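Local structure of arginyl-tRNA synthetase (Campylobacter jejuni, 3FNR) at residues L277-E282 with F323-L328; N20-G25 with E379-K384; I195-S200 with K254-F259. The protein catalyses the ATP-dependent attachment of L-arginine to tRNA(Arg), releasing AMP and diphosphate, as a monomeric class I aminoacyl-tRNA synthetase. The protein carries 1 engineered substitution. All coordinates share one frame; numbering follows the deposited sequence.

The three contacts lie well apart, their centres 33 to 45 Å from one another. Contact 1 is at the surface, contact 2 is partly buried and contact 3 is buried, and their chemistry follows. In contact 1, neighbouring parallel strands share backbone hydrogen bonds and an aspartate grips a turn. Contact 2 joins the catalytic part of the chain to the DALR anticodon-binding part through apolar packing, with a water bridge and a sulfate at its outer side. Contact 3 is made of small and apolar side chains without a hydrogen bond across it. Helix 250-258 of contact 3 and strand 267-279 of contact 1 are successive in the chain; contact 2 closes a long loop enclosing both.

Contact 1. Residues L277-E282 with F323-L328; sequences LLKDGE and FDISDL
L277 and L278 run parallel to F323 and D324 as paired strand ends, where L278 N donates to F323 O (2.8 Å) and L278 O accepts from I325 N (2.8 Å, 171° at the hydrogen). Beyond this ladder the first strand enters a type I' turn from K279 to E282, and the carboxylate of D324 reaches across to hold it. Its CG stands anti to the backbone N (chi1 -158°), which carries the oxygens toward the turn. OD2 takes G281 N at 2.9 Å on its syn side, and OD1 receives a weak bond from D280 N. The same OD1 also accepts from S326 N at 3.2 Å, which makes an Asx turn and ties the carboxylate to its own segment as well. Aspartate is short enough to join the two backbones in this way, and these bonds probably stabilise its negative charge. G281 suits its positive phi because a CB there would be pressed against the preceding carbonyl oxygen. I325 makes the apolar part of the contact: its CG2 meets L277 CD2 at 3.9 Å, the two side chains crossing at about a right angle, while I325 CG1 lies 3.8 Å from K279 CG. The bent K279 chain ends in a salt bridge with E302 on helix 296-303. Such a parallel pair belongs to the Rossmann-type catalytic core of class I synthetases, and the hairpin leads into the chain's KMSK sequence, the class I signature generally associated with ATP.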
ATOM      1  N   LEU A 277     -11.507 -13.072   0.735  1.00 55.71           N
ATOM      2  CA  LEU A 277     -12.431 -12.512  -0.243  1.00 58.42           C
ATOM      3  C   LEU A 277     -13.555 -13.486  -0.534  1.00 57.95           C
ATOM      4  O   LEU A 277     -13.317 -14.677  -0.741  1.00 58.13           O
ATOM      5  CB  LEU A 277     -11.713 -12.142  -1.538  1.00 61.82           C
ATOM      6  CG  LEU A 277     -10.968 -10.812  -1.591  1.00 66.68           C
ATOM      7  CD1 LEU A 277     -10.109 -10.774  -2.838  1.00 66.26           C
ATOM      8  CD2 LEU A 277     -11.924  -9.618  -1.548  1.00 69.27           C
ATOM      9  N   LEU A 278     -14.777 -12.968  -0.543  1.00 61.07           N
ATOM     10  CA  LEU A 278     -15.963 -13.772  -0.825  1.00 64.76           C
ATOM     11  C   LEU A 278     -16.728 -13.214  -2.011  1.00 66.56           C
ATOM     12  O   LEU A 278     -16.698 -12.008  -2.261  1.00 66.06           O
ATOM     13  CB  LEU A 278     -16.905 -13.812   0.384  1.00 62.42           C
ATOM     14  CG  LEU A 278     -16.433 -14.371   1.726  1.00 60.32           C
ATOM     15  CD1 LEU A 278     -17.481 -14.099   2.781  1.00 62.58           C
ATOM     16  CD2 LEU A 278     -16.161 -15.852   1.638  1.00 54.67           C
ATOM     17  N   LYS A 279     -17.401 -14.107  -2.732  1.00 69.50           N
ATOM     18  CA  LYS A 279     -18.412 -13.734  -3.717  1.00 74.36           C
ATOM     19  C   LYS A 279     -19.621 -14.654  -3.547  1.00 76.03           C
ATOM     20  O   LYS A 279     -19.492 -15.882  -3.644  1.00 73.21           O
ATOM     21  CB  LYS A 279     -17.868 -13.817  -5.145  1.00 74.71           C
ATOM     22  CG  LYS A 279     -18.793 -13.185  -6.183  1.00 80.39           C
ATOM     23  CD  LYS A 279     -18.888 -14.037  -7.445  1.00 89.81           C
ATOM     24  CE  LYS A 279     -17.889 -13.617  -8.514  1.00 90.28           C
ATOM     25  NZ  LYS A 279     -18.399 -12.474  -9.319  1.00 88.87           N
ATOM     26  N   ASP A 280     -20.777 -14.039  -3.279  1.00 78.58           N
ATOM     27  CA  ASP A 280     -22.063 -14.721  -3.033  1.00 84.08           C
ATOM     28  C   ASP A 280     -22.048 -15.683  -1.834  1.00 84.83           C
ATOM     29  O   ASP A 280     -22.753 -16.697  -1.825  1.00 84.95           O
ATOM     30  CB  ASP A 280     -22.598 -15.414  -4.305  1.00 86.19           C
ATOM     31  CG  ASP A 280     -22.856 -14.435  -5.451  1.00 93.31           C
ATOM     32  OD1 ASP A 280     -22.487 -14.755  -6.606  1.00 93.84           O
ATOM     33  OD2 ASP A 280     -23.428 -13.352  -5.201  1.00 96.11           O
ATOM     34  N   GLY A 281     -21.241 -15.352  -0.826  1.00 84.57           N
ATOM     35  CA  GLY A 281     -21.125 -16.157   0.392  1.00 84.60           C
ATOM     36  C   GLY A 281     -20.063 -17.243   0.339  1.00 84.80           C
ATOM     37  O   GLY A 281     -19.741 -17.855   1.360  1.00 85.24           O
ATOM     38  N   GLU A 282     -19.524 -17.479  -0.854  1.00 84.69           N
ATOM     39  CA  GLU A 282     -18.521 -18.509  -1.083  1.00 86.31           C
ATOM     40  C   GLU A 282     -17.161 -17.832  -1.275  1.00 83.97           C
ATOM     41  O   GLU A 282     -17.110 -16.731  -1.828  1.00 84.85           O
ATOM     42  CB  GLU A 282     -18.893 -19.303  -2.338  1.00 87.26           C
ATOM     43  CG  GLU A 282     -18.473 -20.770  -2.319  1.00 94.15           C
ATOM     44  CD  GLU A 282     -18.539 -21.431  -3.689  1.00 94.41           C
ATOM     45  OE1 GLU A 282     -18.808 -22.651  -3.743  1.00101.53           O
ATOM     46  OE2 GLU A 282     -18.318 -20.739  -4.708  1.00 97.88           O
ATOM     47  N   PHE A 323     -14.461  -9.916   3.421  1.00 54.64           N
ATOM     48  CA  PHE A 323     -15.360  -9.070   2.653  1.00 55.59           C
ATOM     49  C   PHE A 323     -16.004  -9.813   1.500  1.00 56.01           C
ATOM     50  O   PHE A 323     -15.338 -10.556   0.788  1.00 56.66           O
ATOM     51  CB  PHE A 323     -14.636  -7.825   2.135  1.00 55.07           C
ATOM     52  CG  PHE A 323     -15.560  -6.693   1.799  1.00 57.87           C
ATOM     53  CD1 PHE A 323     -15.923  -5.767   2.774  1.00 63.60           C
ATOM     54  CD2 PHE A 323     -16.076  -6.554   0.513  1.00 54.19           C
ATOM     55  CE1 PHE A 323     -16.789  -4.715   2.471  1.00 64.78           C
ATOM     56  CE2 PHE A 323     -16.941  -5.510   0.200  1.00 54.97           C
ATOM     57  CZ  PHE A 323     -17.299  -4.588   1.182  1.00 59.68           C
ATOM     58  N   ASP A 324     -17.310  -9.608   1.337  1.00 60.42           N
ATOM     59  CA  ASP A 324     -18.047 -10.146   0.202  1.00 62.13           C
ATOM     60  C   ASP A 324     -18.186  -9.070  -0.867  1.00 59.80           C
ATOM     61  O   ASP A 324     -18.800  -8.026  -0.635  1.00 58.02           O
ATOM     62  CB  ASP A 324     -19.429 -10.661   0.628  1.00 64.99           C
ATOM     63  CG  ASP A 324     -20.014 -11.679  -0.357  1.00 67.95           C
ATOM     64  OD1 ASP A 324     -19.831 -11.527  -1.585  1.00 66.85           O
ATOM     65  OD2 ASP A 324     -20.670 -12.638   0.105  1.00 70.39           O
ATOM     66  N   ILE A 325     -17.631  -9.352  -2.044  1.00 57.68           N
ATOM     67  CA  ILE A 325     -17.600  -8.400  -3.157  1.00 59.67           C
ATOM     68  C   ILE A 325     -18.952  -8.165  -3.846  1.00 61.05           C
ATOM     69  O   ILE A 325     -19.075  -7.266  -4.685  1.00 63.31           O
ATOM     70  CB  ILE A 325     -16.528  -8.787  -4.213  1.00 60.88           C
ATOM     71  CG1 ILE A 325     -16.913 -10.078  -4.947  1.00 55.00           C
ATOM     72  CG2 ILE A 325     -15.138  -8.874  -3.561  1.00 59.79           C
ATOM     73  CD1 ILE A 325     -16.182 -10.283  -6.256  1.00 54.43           C
ATOM     74  N   SER A 326     -19.949  -8.975  -3.488  1.00 62.23           N
ATOM     75  CA  SER A 326     -21.306  -8.835  -4.008  0.50 65.27           C
ATOM     76  C   SER A 326     -22.001  -7.607  -3.417  1.00 66.31           C
ATOM     77  O   SER A 326     -23.005  -7.128  -3.954  1.00 66.45           O
ATOM     78  CB  SER A 326     -22.123 -10.095  -3.711  0.50 65.55           C
ATOM     79  OG  SER A 326     -22.229 -10.316  -2.315  0.50 67.32           O
ATOM     80  N   ASP A 327     -21.454  -7.104  -2.308  1.00 66.78           N
ATOM     81  CA  ASP A 327     -21.952  -5.904  -1.634  1.00 69.68           C
ATOM     82  C   ASP A 327     -21.765  -4.644  -2.484  1.00 67.68           C
ATOM     83  O   ASP A 327     -22.474  -3.653  -2.300  1.00 68.49           O
ATOM     84  CB  ASP A 327     -21.251  -5.722  -0.281  1.00 74.20           C
ATOM     85  CG  ASP A 327     -21.493  -6.884   0.682  1.00 82.60           C
ATOM     86  OD1 ASP A 327     -21.067  -6.772   1.852  1.00 82.31           O
ATOM     87  OD2 ASP A 327     -22.097  -7.908   0.280  1.00 90.52           O
ATOM     88  N   LEU A 328     -20.825  -4.701  -3.427  1.00 65.33           N
ATOM     89  CA  LEU A 328     -20.525  -3.588  -4.331  1.00 66.75           C
ATOM     90  C   LEU A 328     -21.525  -3.450  -5.485  1.00 69.47           C
ATOM     91  O   LEU A 328     -21.377  -2.587  -6.350  1.00 70.19           O
ATOM     92  CB  LEU A 328     -19.102  -3.725  -4.874  1.00 62.87           C
ATOM     93  CG  LEU A 328     -18.030  -4.069  -3.839  1.00 60.55           C
ATOM     94  CD1 LEU A 328     -16.733  -4.426  -4.525  1.00 59.02           C
ATOM     95  CD2 LEU A 328     -17.818  -2.937  -2.832  1.00 56.08           C
TER

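Contact 2. Residues N20-G25 with E379-K384; sequences NDFTKG and EALNLK. With SO4 (sulfate ion), chain B.
F22 and T23 provide most of the apolar contact, packing on L383 and K384. T23 CG2 lies 4.0 Å from L383 CB and is wedged closer still, 3.5 Å, to the backbone K384 N. The same methyl sits over the centre of the F22 ring within its own segment, so it touches both the ring and the backbone of K384. A chi1 of 175° swings the F22 ring away from its own backbone N and out toward A380, L381 and L383: CE2 meets L383 CD2 at 3.9 Å, CE1 approaches L381 CD2, and CZ places the ring edge, in plane, against A380 O, which is hydrogen-bonded to S438 OG of helix 425-445. A flat aromatic suits this place, since it sets its edge to the carbonyl oxygen and is large enough to reach two leucine methyls as well.

Polar interactions shape the turn and its outer side. F22 and T23 are the central pair of a type II beta turn closed by K24 N to D21 O. T23 takes the position with positive phi, unusual for a beta-branched residue; its OG1 donates to F22 O at 2.6 Å and also has H65 as a partner. No direct hydrogen bond joins the segments. Instead a water donates to T23 O and accepts from K384 NZ, and that ammonium also donates to sulfate O4 at 2.7 Å. The sulfate, probably from the crystallisation liquor, is also held by E26 N and K28 NZ.

On one side stand the loop before strand 31-35 and helix 5-17, whose A15 touches F22 and whose L8 and L11 touch L381; on the other are helices 371-381, 383-393, 398-416 and 425-445 of the DALR anticodon-binding region, with Y402 on L383 and T441 on F22 and T23.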
ATOM      1  N   ASN A  20      -6.794  23.295  -1.238  1.00 51.74           N
ATOM      2  CA  ASN A  20      -5.707  22.325  -1.373  1.00 53.85           C
ATOM      3  C   ASN A  20      -4.829  22.171  -0.122  1.00 53.53           C
ATOM      4  O   ASN A  20      -4.138  21.166   0.034  1.00 55.58           O
ATOM      5  CB  ASN A  20      -4.847  22.640  -2.599  1.00 56.21           C
ATOM      6  CG  ASN A  20      -5.544  22.303  -3.920  1.00 64.35           C
ATOM      7  OD1 ASN A  20      -5.109  22.744  -4.983  1.00 70.20           O
ATOM      8  ND2 ASN A  20      -6.616  21.514  -3.860  1.00 58.54           N
ATOM      9  N   ASP A  21      -4.877  23.156   0.770  1.00 51.80           N
ATOM     10  CA  ASP A  21      -4.085  23.129   1.994  1.00 51.22           C
ATOM     11  C   ASP A  21      -4.864  22.670   3.231  1.00 49.05           C
ATOM     12  O   ASP A  21      -4.297  22.586   4.325  1.00 49.46           O
ATOM     13  CB  ASP A  21      -3.453  24.500   2.238  1.00 52.82           C
ATOM     14  CG  ASP A  21      -2.496  24.911   1.125  1.00 68.21           C
ATOM     15  OD1 ASP A  21      -2.131  26.108   1.080  1.00 74.79           O
ATOM     16  OD2 ASP A  21      -2.112  24.047   0.297  1.00 69.16           O
ATOM     17  N   PHE A  22      -6.155  22.380   3.047  1.00 46.03           N
ATOM     18  CA  PHE A  22      -7.047  21.937   4.123  1.00 38.17           C
ATOM     19  C   PHE A  22      -6.541  20.632   4.727  1.00 38.61           C
ATOM     20  O   PHE A  22      -6.354  19.639   4.006  1.00 30.98           O
ATOM     21  CB  PHE A  22      -8.475  21.768   3.591  1.00 36.42           C
ATOM     22  CG  PHE A  22      -9.461  21.192   4.592  1.00 37.17           C
ATOM     23  CD1 PHE A  22      -9.728  21.843   5.795  1.00 35.76           C
ATOM     24  CD2 PHE A  22     -10.149  20.015   4.303  1.00 31.21           C
ATOM     25  CE1 PHE A  22     -10.646  21.324   6.705  1.00 35.71           C
ATOM     26  CE2 PHE A  22     -11.076  19.489   5.199  1.00 37.78           C
ATOM     27  CZ  PHE A  22     -11.325  20.145   6.406  1.00 33.01           C
ATOM     28  N   THR A  23      -6.319  20.683   6.043  1.00 34.20           N
ATOM     29  CA  THR A  23      -5.799  19.599   6.901  1.00 38.30           C
ATOM     30  C   THR A  23      -4.316  19.232   6.722  1.00 40.08           C
ATOM     31  O   THR A  23      -3.803  18.363   7.439  1.00 41.23           O
ATOM     32  CB  THR A  23      -6.687  18.320   6.908  1.00 42.23           C
ATOM     33  OG1 THR A  23      -6.634  17.677   5.629  1.00 37.49           O
ATOM     34  CG2 THR A  23      -8.132  18.655   7.262  1.00 38.53           C
ATOM     35  N   LYS A  24      -3.637  19.891   5.786  1.00 38.48           N
ATOM     36  CA  LYS A  24      -2.197  19.720   5.607  1.00 39.79           C
ATOM     37  C   LYS A  24      -1.433  20.211   6.831  1.00 41.57           C
ATOM     38  O   LYS A  24      -1.756  21.259   7.400  1.00 46.08           O
ATOM     39  CB  LYS A  24      -1.704  20.446   4.347  1.00 37.13           C
ATOM     40  CG  LYS A  24      -1.967  19.665   3.063  1.00 34.15           C
ATOM     41  CD  LYS A  24      -1.195  20.185   1.885  1.00 42.73           C
ATOM     42  CE  LYS A  24      -1.421  19.287   0.675  1.00 50.41           C
ATOM     43  NZ  LYS A  24      -1.142  20.007  -0.594  1.00 61.31           N
ATOM     44  N   GLY A  25      -0.438  19.438   7.247  1.00 41.54           N
ATOM     45  CA  GLY A  25       0.403  19.823   8.376  1.00 45.27           C
ATOM     46  C   GLY A  25       1.627  20.600   7.924  1.00 49.18           C
ATOM     47  O   GLY A  25       2.042  20.502   6.764  1.00 43.47           O
ATOM     48  N   GLU A 379     -17.982  17.989  12.328  1.00 36.18           N
ATOM     49  CA  GLU A 379     -17.522  16.732  11.751  1.00 40.03           C
ATOM     50  C   GLU A 379     -16.660  16.988  10.517  1.00 40.10           C
ATOM     51  O   GLU A 379     -15.609  16.369  10.358  1.00 39.67           O
ATOM     52  CB  GLU A 379     -18.718  15.836  11.403  1.00 38.88           C
ATOM     53  CG  GLU A 379     -18.368  14.360  11.196  1.00 44.12           C
ATOM     54  CD  GLU A 379     -19.596  13.470  11.014  1.00 47.49           C
ATOM     55  OE1 GLU A 379     -19.481  12.242  11.213  1.00 54.56           O
ATOM     56  OE2 GLU A 379     -20.681  13.992  10.684  1.00 55.69           O
ATOM     57  N   ALA A 380     -17.094  17.916   9.666  1.00 34.77           N
ATOM     58  CA  ALA A 380     -16.322  18.285   8.477  1.00 36.85           C
ATOM     59  C   ALA A 380     -14.931  18.780   8.868  1.00 36.54           C
ATOM     60  O   ALA A 380     -13.929  18.301   8.332  1.00 37.11           O
ATOM     61  CB  ALA A 380     -17.060  19.340   7.644  1.00 35.85           C
ATOM     62  N   LEU A 381     -14.876  19.695   9.836  1.00 34.41           N
ATOM     63  CA  LEU A 381     -13.619  20.313  10.260  1.00 35.16           C
ATOM     64  C   LEU A 381     -12.719  19.392  11.090  1.00 39.81           C
ATOM     65  O   LEU A 381     -11.511  19.608  11.162  1.00 48.35           O
ATOM     66  CB  LEU A 381     -13.891  21.621  11.011  1.00 35.09           C
ATOM     67  CG  LEU A 381     -14.532  22.709  10.145  1.00 37.25           C
ATOM     68  CD1 LEU A 381     -15.071  23.833  11.009  1.00 41.33           C
ATOM     69  CD2 LEU A 381     -13.538  23.246   9.115  1.00 42.39           C
ATOM     70  N   ASN A 382     -13.316  18.360  11.685  1.00 35.46           N
ATOM     71  CA  ASN A 382     -12.615  17.395  12.531  1.00 39.73           C
ATOM     72  C   ASN A 382     -11.661  16.456  11.770  1.00 41.72           C
ATOM     73  O   ASN A 382     -10.968  15.660  12.400  1.00 39.46           O
ATOM     74  CB  ASN A 382     -13.638  16.553  13.297  1.00 33.81           C
ATOM     75  CG  ASN A 382     -13.018  15.752  14.446  1.00 43.78           C
ATOM     76  OD1 ASN A 382     -13.268  14.549  14.586  1.00 43.99           O
ATOM     77  ND2 ASN A 382     -12.204  16.412  15.259  1.00 30.71           N
ATOM     78  N   LEU A 383     -11.638  16.536  10.435  1.00 36.77           N
ATOM     79  CA  LEU A 383     -10.761  15.689   9.609  1.00 36.60           C
ATOM     80  C   LEU A 383      -9.291  15.795  10.021  1.00 35.24           C
ATOM     81  O   LEU A 383      -8.626  14.776  10.156  1.00 46.45           O
ATOM     82  CB  LEU A 383     -10.929  15.992   8.111  1.00 32.54           C
ATOM     83  CG  LEU A 383     -10.085  15.193   7.103  1.00 35.25           C
ATOM     84  CD1 LEU A 383     -10.305  13.697   7.217  1.00 29.11           C
ATOM     85  CD2 LEU A 383     -10.343  15.651   5.685  1.00 31.47           C
ATOM     86  N   LYS A 384      -8.816  17.018  10.256  1.00 39.81           N
ATOM     87  CA  LYS A 384      -7.437  17.281  10.695  1.00 41.12           C
ATOM     88  C   LYS A 384      -7.026  16.432  11.895  1.00 42.70           C
ATOM     89  O   LYS A 384      -5.994  15.766  11.853  1.00 46.57           O
ATOM     90  CB  LYS A 384      -7.272  18.762  11.037  1.00 47.28           C
ATOM     91  CG  LYS A 384      -5.821  19.248  11.063  1.00 52.47           C
ATOM     92  CD  LYS A 384      -5.689  20.527  11.880  1.00 58.19           C
ATOM     93  CE  LYS A 384      -4.599  21.450  11.341  1.00 69.08           C
ATOM     94  NZ  LYS A 384      -3.300  20.781  11.017  1.00 64.48           N
TER
HETATM   95  S   SO4 B   1       0.408  21.049  12.342  0.50 47.29           S
HETATM   96  O1  SO4 B   1       0.888  21.774  13.521  0.50 45.41           O
HETATM   97  O2  SO4 B   1       1.390  21.201  11.279  0.50 29.85           O
HETATM   98  O3  SO4 B   1       0.257  19.638  12.686  0.50 49.56           O
HETATM   99  O4  SO4 B   1      -0.872  21.576  11.888  0.50 39.89           O
HETATM  100  O   HOH W   1      -2.437  18.463   9.985  1.00 60.96           O

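Contact 3. Residues I195-S200 with K254-F259; sequences IWLASS and KAAMEF
L197, A198 and S199, where strand 194-197 leaves its three-stranded antiparallel sheet, pack on A255, A256 and F259 at the end of helix 250-258. A198 is the centre of an inverse gamma turn, and its carbonyl oxygen lies beside the aromatic ring of F259. The ring meets that oxygen with its edge: CE2 lies 3.2 Å and CZ 3.5 Å from A198 O, which sits in the plane of the ring. The slightly positive hydrogens of an aromatic edge suit such a carbonyl, although no hydrogen bond crosses between the segments.

L197 reaches across with its two methyls, its branched end extended by a trans first torsion (chi1 173°); CD1 touches F259 CD2 at 3.8 Å and CD2 lies 4.2 Å from A256 CB, so one methyl meets the ring and the other the helix alanine. Where the backbones come nearer, the residues are small: A255 CB meets S199 CB at 3.8 Å and lies equally far from S199 O. The buried S199 hydroxyl looks elsewhere, bonding to D204 OD1 and K206 O.

F259 is the first residue to leave helical geometry, and its N still bonds to A255 O, so the ring is carried by the last turn. A256 is also touched by I224 of helix 219-231; K202 lies on A255 and F259; and strand 208-211 flanks residues 195-200, with I210 on L197 and R208 on S199. Helix 250-258 itself lies on the beta-alpha-beta connection between the parallel strands 237-243 and 267-279, so the end of strand 194-197 packs on a helix of the main catalytic fold.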
ATOM      1  N   ILE A 195      29.585 -19.428   9.689  1.00 46.82           N
ATOM      2  CA  ILE A 195      29.563 -18.185  10.450  1.00 45.67           C
ATOM      3  C   ILE A 195      28.127 -17.942  10.912  1.00 48.82           C
ATOM      4  O   ILE A 195      27.195 -17.947  10.099  1.00 46.88           O
ATOM      5  CB  ILE A 195      30.112 -17.015   9.606  1.00 49.14           C
ATOM      6  CG1 ILE A 195      31.605 -17.239   9.324  1.00 50.37           C
ATOM      7  CG2 ILE A 195      29.881 -15.672  10.293  1.00 40.68           C
ATOM      8  CD1 ILE A 195      32.117 -16.579   8.060  1.00 46.57           C
ATOM      9  N   TRP A 196      27.970 -17.752  12.220  1.00 47.72           N
ATOM     10  CA  TRP A 196      26.672 -17.599  12.865  1.00 46.54           C
ATOM     11  C   TRP A 196      26.501 -16.195  13.430  1.00 43.83           C
ATOM     12  O   TRP A 196      27.476 -15.565  13.812  1.00 40.71           O
ATOM     13  CB  TRP A 196      26.539 -18.591  14.026  1.00 51.99           C
ATOM     14  CG  TRP A 196      26.565 -20.044  13.639  1.00 58.74           C
ATOM     15  CD1 TRP A 196      27.656 -20.774  13.260  1.00 63.50           C
ATOM     16  CD2 TRP A 196      25.453 -20.949  13.621  1.00 60.39           C
ATOM     17  NE1 TRP A 196      27.291 -22.072  12.992  1.00 61.08           N
ATOM     18  CE2 TRP A 196      25.945 -22.209  13.206  1.00 62.79           C
ATOM     19  CE3 TRP A 196      24.086 -20.818  13.912  1.00 64.95           C
ATOM     20  CZ2 TRP A 196      25.120 -23.334  13.073  1.00 60.79           C
ATOM     21  CZ3 TRP A 196      23.263 -21.941  13.781  1.00 63.44           C
ATOM     22  CH2 TRP A 196      23.788 -23.182  13.366  1.00 62.27           C
ATOM     23  N   LEU A 197      25.257 -15.719  13.479  1.00 42.92           N
ATOM     24  CA  LEU A 197      24.896 -14.528  14.251  1.00 42.94           C
ATOM     25  C   LEU A 197      24.458 -14.952  15.654  1.00 41.14           C
ATOM     26  O   LEU A 197      23.614 -15.830  15.807  1.00 41.77           O
ATOM     27  CB  LEU A 197      23.769 -13.744  13.558  1.00 40.29           C
ATOM     28  CG  LEU A 197      23.131 -12.542  14.275  1.00 40.37           C
ATOM     29  CD1 LEU A 197      23.942 -11.263  14.115  1.00 33.90           C
ATOM     30  CD2 LEU A 197      21.720 -12.326  13.767  1.00 38.84           C
ATOM     31  N   ALA A 198      25.016 -14.307  16.673  1.00 44.51           N
ATOM     32  CA  ALA A 198      24.724 -14.635  18.069  1.00 44.60           C
ATOM     33  C   ALA A 198      23.446 -13.956  18.556  1.00 45.56           C
ATOM     34  O   ALA A 198      23.456 -13.238  19.555  1.00 45.92           O
ATOM     35  CB  ALA A 198      25.905 -14.249  18.952  1.00 46.37           C
ATOM     36  N   SER A 199      22.344 -14.211  17.856  1.00 49.35           N
ATOM     37  CA  SER A 199      21.099 -13.458  18.041  1.00 48.61           C
ATOM     38  C   SER A 199      20.367 -13.771  19.340  1.00 50.24           C
ATOM     39  O   SER A 199      19.620 -12.927  19.847  1.00 51.54           O
ATOM     40  CB  SER A 199      20.170 -13.643  16.835  1.00 47.62           C
ATOM     41  OG  SER A 199      20.095 -15.003  16.447  1.00 48.89           O
ATOM     42  N   SER A 200      20.604 -14.960  19.891  1.00 48.79           N
ATOM     43  CA  SER A 200      20.037 -15.340  21.191  1.00 50.93           C
ATOM     44  C   SER A 200      20.623 -14.549  22.374  1.00 53.67           C
ATOM     45  O   SER A 200      20.059 -14.561  23.470  1.00 58.53           O
ATOM     46  CB  SER A 200      20.197 -16.836  21.426  1.00 48.53           C
ATOM     47  OG  SER A 200      21.568 -17.175  21.483  1.00 47.99           O
ATOM     48  N   LYS A 254      15.881  -7.578  14.702  1.00 41.39           N
ATOM     49  CA  LYS A 254      16.177  -6.571  15.729  1.00 41.62           C
ATOM     50  C   LYS A 254      17.548  -6.817  16.363  1.00 40.31           C
ATOM     51  O   LYS A 254      18.291  -5.868  16.635  1.00 41.20           O
ATOM     52  CB  LYS A 254      15.100  -6.562  16.820  1.00 44.30           C
ATOM     53  CG  LYS A 254      13.681  -6.368  16.321  1.00 47.40           C
ATOM     54  CD  LYS A 254      13.334  -4.912  16.118  1.00 49.99           C
ATOM     55  CE  LYS A 254      11.841  -4.691  16.296  1.00 49.21           C
ATOM     56  NZ  LYS A 254      11.507  -3.251  16.430  1.00 53.49           N
ATOM     57  N   ALA A 255      17.860  -8.097  16.588  1.00 35.54           N
ATOM     58  CA  ALA A 255      19.140  -8.546  17.144  1.00 38.37           C
ATOM     59  C   ALA A 255      20.301  -8.165  16.239  1.00 38.66           C
ATOM     60  O   ALA A 255      21.329  -7.691  16.714  1.00 42.04           O
ATOM     61  CB  ALA A 255      19.117 -10.063  17.356  1.00 37.21           C
ATOM     62  N   ALA A 256      20.108  -8.357  14.934  1.00 40.68           N
ATOM     63  CA  ALA A 256      21.090  -7.984  13.922  1.00 40.39           C
ATOM     64  C   ALA A 256      21.362  -6.489  13.932  1.00 41.63           C
ATOM     65  O   ALA A 256      22.517  -6.070  13.869  1.00 44.69           O
ATOM     66  CB  ALA A 256      20.611  -8.415  12.555  1.00 43.32           C
ATOM     67  N   MET A 257      20.298  -5.689  14.029  1.00 42.06           N
ATOM     68  CA  MET A 257      20.427  -4.232  14.059  1.00 38.90           C
ATOM     69  C   MET A 257      21.142  -3.739  15.318  1.00 39.68           C
ATOM     70  O   MET A 257      21.914  -2.780  15.260  1.00 36.63           O
ATOM     71  CB  MET A 257      19.062  -3.535  13.875  1.00 34.64           C
ATOM     72  CG  MET A 257      18.347  -3.821  12.528  1.00 36.04           C
ATOM     73  SD  MET A 257      19.309  -3.459  11.040  1.00 32.80           S
ATOM     74  CE  MET A 257      19.857  -5.112  10.610  1.00 34.15           C
ATOM     75  N   GLU A 258      20.910  -4.410  16.444  1.00 42.22           N
ATOM     76  CA  GLU A 258      21.618  -4.079  17.683  1.00 46.13           C
ATOM     77  C   GLU A 258      23.107  -4.383  17.539  1.00 42.60           C
ATOM     78  O   GLU A 258      23.952  -3.623  18.013  1.00 38.56           O
ATOM     79  CB  GLU A 258      21.034  -4.838  18.880  1.00 46.87           C
ATOM     80  CG  GLU A 258      19.627  -4.388  19.313  1.00 58.39           C
ATOM     81  CD  GLU A 258      19.581  -2.992  19.937  1.00 65.14           C
ATOM     82  OE1 GLU A 258      18.495  -2.371  19.915  1.00 69.69           O
ATOM     83  OE2 GLU A 258      20.614  -2.510  20.454  1.00 69.65           O
ATOM     84  N   PHE A 259      23.416  -5.480  16.850  1.00 42.92           N
ATOM     85  CA  PHE A 259      24.797  -5.886  16.583  1.00 41.57           C
ATOM     86  C   PHE A 259      25.444  -5.082  15.440  1.00 43.99           C
ATOM     87  O   PHE A 259      26.536  -5.418  14.987  1.00 48.31           O
ATOM     88  CB  PHE A 259      24.860  -7.375  16.242  1.00 38.16           C
ATOM     89  CG  PHE A 259      24.902  -8.295  17.442  1.00 38.16           C
ATOM     90  CD1 PHE A 259      25.753  -8.045  18.518  1.00 35.43           C
ATOM     91  CD2 PHE A 259      24.123  -9.443  17.462  1.00 36.71           C
ATOM     92  CE1 PHE A 259      25.800  -8.910  19.605  1.00 44.38           C
ATOM     93  CE2 PHE A 259      24.156 -10.311  18.537  1.00 38.97           C
ATOM     94  CZ  PHE A 259      25.000 -10.047  19.617  1.00 41.90           C
TER